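Local coordinates for protein chitooligosaccharide oxidase (Gibberella zeae, PDB 6Y0R) that oxidises the C1 hydroxyl of chitooligosaccharides to the lactone with a bicovalently bound FAD, passing the electrons to molecular oxygen to give hydrogen peroxide, at residues H175-L189 with F216-A228. Numbering follows the deposited sequence.
Sequences HGLTLDLMIGATVVL and FGVVVELEFQTFA. With FAD (flavin-adenine dinucleotide), chain B.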
# COMPACT_ATOMS: atom_id res chain seq x y z
N HIS A 175 0.56 -0.22 -16.01
CA HIS A 175 1.76 0.59 -15.69
C HIS A 175 2.54 0.03 -14.49
O HIS A 175 3.64 0.49 -14.25
CB HIS A 175 1.40 2.05 -15.47
CG HIS A 175 0.95 2.74 -16.72
ND1 HIS A 175 1.81 2.97 -17.79
CD2 HIS A 175 -0.27 3.19 -17.09
CE1 HIS A 175 1.11 3.58 -18.76
NE2 HIS A 175 -0.17 3.70 -18.37
N GLY A 176 2.01 -0.98 -13.82
CA GLY A 176 2.70 -1.65 -12.71
C GLY A 176 2.32 -1.10 -11.37
O GLY A 176 1.45 -0.21 -11.28
N LEU A 177 3.07 -1.53 -10.36
CA LEU A 177 2.99 -0.93 -9.02
C LEU A 177 3.67 0.42 -9.06
O LEU A 177 4.45 0.71 -10.00
CB LEU A 177 3.69 -1.83 -7.99
CG LEU A 177 3.18 -3.26 -7.92
CD1 LEU A 177 4.15 -4.15 -7.13
CD2 LEU A 177 1.78 -3.30 -7.34
N THR A 178 3.42 1.25 -8.07
CA THR A 178 4.06 2.57 -8.03
C THR A 178 5.57 2.36 -8.17
O THR A 178 6.25 3.11 -8.90
CB THR A 178 3.70 3.37 -6.78
OG1 THR A 178 2.32 3.29 -6.54
CG2 THR A 178 4.06 4.83 -6.90
N LEU A 179 6.12 1.38 -7.48
CA LEU A 179 7.60 1.22 -7.47
C LEU A 179 8.14 0.73 -8.81
O LEU A 179 9.37 0.85 -9.01
CB LEU A 179 8.03 0.30 -6.32
CG LEU A 179 7.42 -1.09 -6.26
CD1 LEU A 179 8.00 -2.00 -7.33
CD2 LEU A 179 7.68 -1.68 -4.88
N ASP A 180 7.29 0.27 -9.73
CA ASP A 180 7.74 -0.20 -11.07
C ASP A 180 8.17 0.99 -11.91
O ASP A 180 8.90 0.75 -12.91
CB ASP A 180 6.74 -1.14 -11.72
CG ASP A 180 6.65 -2.50 -11.01
OD1 ASP A 180 7.74 -3.06 -10.69
OD2 ASP A 180 5.52 -3.02 -10.80
N LEU A 181 7.79 2.22 -11.56
CA LEU A 181 8.25 3.37 -12.39
C LEU A 181 9.30 4.18 -11.65
O LEU A 181 9.70 5.24 -12.12
CB LEU A 181 7.03 4.22 -12.75
CG LEU A 181 6.12 3.59 -13.82
CD1 LEU A 181 4.95 4.50 -14.15
CD2 LEU A 181 6.89 3.23 -15.07
N MET A 182 9.75 3.70 -10.49
CA MET A 182 10.82 4.35 -9.74
C MET A 182 12.13 4.15 -10.50
O MET A 182 12.44 3.01 -10.91
CB MET A 182 10.91 3.78 -8.32
CG MET A 182 11.72 4.63 -7.37
SD MET A 182 11.89 3.85 -5.70
CE MET A 182 10.15 3.55 -5.42
N ILE A 183 12.88 5.23 -10.69
CA ILE A 183 14.19 5.18 -11.39
C ILE A 183 15.31 5.66 -10.45
O ILE A 183 16.48 5.49 -10.83
CB ILE A 183 14.14 6.00 -12.69
CG1 ILE A 183 13.86 7.48 -12.44
CG2 ILE A 183 13.16 5.37 -13.65
CD1 ILE A 183 13.92 8.29 -13.73
N GLY A 184 14.99 6.24 -9.32
CA GLY A 184 16.03 6.68 -8.37
C GLY A 184 15.47 7.02 -7.03
O GLY A 184 14.27 7.16 -6.92
N ALA A 185 16.32 7.13 -6.02
CA ALA A 185 15.89 7.57 -4.67
C ALA A 185 17.08 8.19 -3.94
O ALA A 185 18.24 7.81 -4.21
CB ALA A 185 15.33 6.40 -3.86
N THR A 186 16.76 9.09 -3.05
CA THR A 186 17.72 9.66 -2.10
C THR A 186 17.36 9.15 -0.72
O THR A 186 16.19 9.31 -0.29
CB THR A 186 17.77 11.18 -2.27
OG1 THR A 186 18.05 11.42 -3.65
CG2 THR A 186 18.83 11.79 -1.38
N VAL A 187 18.35 8.62 0.01
CA VAL A 187 18.11 7.97 1.32
C VAL A 187 19.08 8.55 2.33
O VAL A 187 20.30 8.65 1.99
CB VAL A 187 18.28 6.44 1.22
CG1 VAL A 187 17.92 5.80 2.55
CG2 VAL A 187 17.49 5.85 0.07
N VAL A 188 18.56 8.91 3.48
CA VAL A 188 19.36 9.24 4.68
C VAL A 188 19.64 7.90 5.37
O VAL A 188 18.70 7.33 5.97
CB VAL A 188 18.69 10.25 5.61
CG1 VAL A 188 19.52 10.45 6.89
CG2 VAL A 188 18.46 11.59 4.88
N LEU A 189 20.87 7.42 5.25
CA LEU A 189 21.24 6.13 5.89
C LEU A 189 21.23 6.28 7.40
O LEU A 189 21.19 7.37 7.98
CB LEU A 189 22.59 5.63 5.39
CG LEU A 189 22.68 5.31 3.90
CD1 LEU A 189 24.06 4.78 3.58
CD2 LEU A 189 21.63 4.29 3.45
N PHE A 216 16.00 0.68 5.64
CA PHE A 216 17.39 1.03 5.24
C PHE A 216 17.71 2.49 5.53
O PHE A 216 18.78 2.94 5.06
CB PHE A 216 17.64 0.64 3.79
CG PHE A 216 17.24 -0.78 3.47
CD1 PHE A 216 17.94 -1.85 3.99
CD2 PHE A 216 16.15 -1.05 2.67
CE1 PHE A 216 17.59 -3.15 3.69
CE2 PHE A 216 15.80 -2.35 2.38
CZ PHE A 216 16.49 -3.40 2.90
N GLY A 217 16.85 3.20 6.25
CA GLY A 217 17.02 4.65 6.48
C GLY A 217 15.79 5.42 6.06
O GLY A 217 14.76 4.81 5.80
N VAL A 218 15.89 6.74 6.04
CA VAL A 218 14.75 7.63 5.69
C VAL A 218 14.87 7.97 4.21
O VAL A 218 15.82 8.64 3.79
CB VAL A 218 14.67 8.89 6.56
CG1 VAL A 218 13.42 9.68 6.17
CG2 VAL A 218 14.69 8.62 8.05
N VAL A 219 13.89 7.57 3.41
CA VAL A 219 13.83 7.99 1.99
C VAL A 219 13.40 9.45 2.03
O VAL A 219 12.45 9.77 2.77
CB VAL A 219 12.91 7.09 1.15
CG1 VAL A 219 12.78 7.62 -0.27
CG2 VAL A 219 13.46 5.66 1.15
N VAL A 220 14.12 10.35 1.36
CA VAL A 220 13.76 11.81 1.42
C VAL A 220 13.41 12.33 0.01
O VAL A 220 12.89 13.44 -0.05
CB VAL A 220 14.89 12.66 2.03
CG1 VAL A 220 15.03 12.38 3.50
CG2 VAL A 220 16.20 12.44 1.30
N GLU A 221 13.68 11.56 -1.03
CA GLU A 221 13.28 11.86 -2.43
C GLU A 221 13.13 10.56 -3.21
O GLU A 221 13.97 9.64 -3.12
CB GLU A 221 14.30 12.77 -3.12
CG GLU A 221 13.76 13.39 -4.40
CD GLU A 221 14.79 14.21 -5.17
OE1 GLU A 221 14.81 15.44 -4.97
OE2 GLU A 221 15.57 13.62 -5.98
N LEU A 222 12.11 10.51 -4.04
CA LEU A 222 11.86 9.42 -4.98
C LEU A 222 11.80 10.03 -6.36
O LEU A 222 11.14 11.07 -6.50
CB LEU A 222 10.52 8.75 -4.65
CG LEU A 222 10.52 8.03 -3.31
CD1 LEU A 222 9.11 7.71 -2.86
CD2 LEU A 222 11.36 6.78 -3.44
N GLU A 223 12.45 9.39 -7.32
CA GLU A 223 12.40 9.84 -8.72
C GLU A 223 11.67 8.77 -9.52
O GLU A 223 11.96 7.59 -9.38
CB GLU A 223 13.80 10.09 -9.28
CG GLU A 223 13.75 10.66 -10.69
CD GLU A 223 15.05 11.27 -11.19
OE1 GLU A 223 16.15 10.85 -10.68
OE2 GLU A 223 14.96 12.16 -12.07
N PHE A 224 10.80 9.19 -10.43
CA PHE A 224 9.99 8.29 -11.27
C PHE A 224 10.02 8.73 -12.74
O PHE A 224 10.12 9.93 -13.02
CB PHE A 224 8.51 8.35 -10.86
CG PHE A 224 8.22 7.96 -9.43
CD1 PHE A 224 8.37 8.88 -8.40
CD2 PHE A 224 7.85 6.65 -9.13
CE1 PHE A 224 8.12 8.51 -7.09
CE2 PHE A 224 7.61 6.27 -7.82
CZ PHE A 224 7.72 7.21 -6.81
N GLN A 225 9.81 7.77 -13.62
CA GLN A 225 9.45 8.04 -15.03
C GLN A 225 7.92 8.07 -15.09
O GLN A 225 7.29 6.98 -15.00
CB GLN A 225 10.02 6.99 -15.97
CG GLN A 225 9.65 7.26 -17.43
CD GLN A 225 10.05 8.65 -17.90
OE1 GLN A 225 11.20 9.05 -17.74
NE2 GLN A 225 9.11 9.41 -18.44
N THR A 226 7.34 9.26 -15.18
CA THR A 226 5.87 9.39 -15.31
C THR A 226 5.40 8.83 -16.66
O THR A 226 6.20 8.72 -17.61
CB THR A 226 5.39 10.84 -15.12
OG1 THR A 226 5.76 11.55 -16.31
CG2 THR A 226 5.91 11.48 -13.86
N PHE A 227 4.09 8.58 -16.77
CA PHE A 227 3.43 8.28 -18.05
C PHE A 227 2.43 9.41 -18.34
O PHE A 227 2.09 10.22 -17.44
CB PHE A 227 2.77 6.90 -18.10
CG PHE A 227 1.81 6.62 -16.97
CD1 PHE A 227 0.47 6.96 -17.06
CD2 PHE A 227 2.26 5.97 -15.84
CE1 PHE A 227 -0.41 6.68 -16.02
CE2 PHE A 227 1.39 5.71 -14.79
CZ PHE A 227 0.06 6.06 -14.88
N ALA A 228 2.05 9.54 -19.59
CA ALA A 228 1.03 10.54 -19.98
C ALA A 228 -0.29 10.17 -19.27
O ALA A 228 -0.76 9.05 -19.42
CB ALA A 228 0.89 10.54 -21.49
PA FAD B . 3.09 5.51 6.96
O1A FAD B . 2.33 4.96 8.10
O2A FAD B . 3.64 6.88 7.03
O5B FAD B . 4.30 4.55 6.57
C5B FAD B . 4.09 3.19 6.16
C4B FAD B . 5.37 2.41 6.33
O4B FAD B . 6.39 2.96 5.45
C3B FAD B . 6.03 2.43 7.72
O3B FAD B . 6.82 1.25 7.93
C2B FAD B . 6.95 3.64 7.63
O2B FAD B . 8.00 3.67 8.60
C1B FAD B . 7.45 3.51 6.22
N9A FAD B . 7.87 4.76 5.60
C8A FAD B . 7.04 5.80 5.26
N7A FAD B . 7.71 6.81 4.71
C5A FAD B . 9.03 6.40 4.71
C6A FAD B . 10.22 7.02 4.28
N6A FAD B . 10.21 8.22 3.71
N1A FAD B . 11.40 6.36 4.45
C2A FAD B . 11.35 5.15 5.05
N3A FAD B . 10.29 4.46 5.48
C4A FAD B . 9.15 5.14 5.29
N1 FAD B . -2.62 0.64 -0.76
C2 FAD B . -2.61 0.31 -2.06
O2 FAD B . -1.64 -0.37 -2.56
N3 FAD B . -3.63 0.73 -2.87
C4 FAD B . -4.70 1.49 -2.43
O4 FAD B . -5.58 1.85 -3.22
C4X FAD B . -4.73 1.86 -1.06
N5 FAD B . -5.71 2.63 -0.61
C5X FAD B . -5.63 3.08 0.69
C6 FAD B . -6.63 3.97 1.18
C7 FAD B . -6.60 4.43 2.49
C7M FAD B . -7.68 5.35 3.01
C8 FAD B . -5.49 4.04 3.36
C8M FAD B . -5.32 4.59 4.76
C9 FAD B . -4.54 3.12 2.86
C9A FAD B . -4.60 2.64 1.55
N10 FAD B . -3.61 1.76 1.07
C10 FAD B . -3.62 1.36 -0.28
C1' FAD B . -2.54 1.25 1.92
C2' FAD B . -1.29 2.12 1.83
O2' FAD B . -0.59 1.86 0.61
C3' FAD B . -0.41 1.81 3.01
O3' FAD B . -1.19 2.13 4.18
C4' FAD B . 0.88 2.62 2.94
O4' FAD B . 1.96 1.95 3.62
C5' FAD B . 0.65 3.97 3.54
O5' FAD B . 1.78 4.84 3.32
P FAD B . 1.92 6.11 4.26
O1P FAD B . 3.13 6.86 3.85
O2P FAD B . 0.64 6.86 4.36
O3P FAD B . 2.08 5.39 5.70
O HOH W 1 16.06 10.98 -5.66
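F227 and H175 lie flat against each other, ring over ring, with centroids 3.6 Å apart and planes 1° from parallel. F227 reaches this stack with CG between its backbone N and carbonyl carbon (chi1 53°). In the plane of the same phenyl ring, L181 CD1 meets the edge at F227 CD2, 3.5 Å away, its side chain crossing that of F227 at about a right angle. F224 turns its ring edge to the 3-10 turn 178-181: T178 O sits in the ring plane 3.6 Å from F224 CE2, and T178 CG2 lies close to the same carbon. T178 OG1 itself is hydrogen-bonded to A150 O. Beyond the turn, strands 182-188 and 218-225 pair antiparallel in the FAD-binding PCMH-type domain, and two classic beta bulges interrupt their register. At the first, I183 and G184 both face E223, whose O accepts a hydrogen bond from I183 N (2.9 Å, 169° at the hydrogen) and a weak one from G184 N. I183 CG1 packs on E223 CG, while the carboxylate of E223 reaches T125 through OE2. The second bulge sets V220 and E221 against T186: V220 N donates a hydrogen bond to T186 O at 2.8 Å, whereas E221 N makes a weak hydrogen bond to that oxygen. A water bridges T186 OG1 and E221 OE2, donating to the carboxylate. Past this bulge the backbone of V219 grips the FAD adenine by two hydrogen bonds, V219 N to N1A (3.0 Å) and N6A to V219 O (2.9 Å), while V219 CG2 touches V187 CG2.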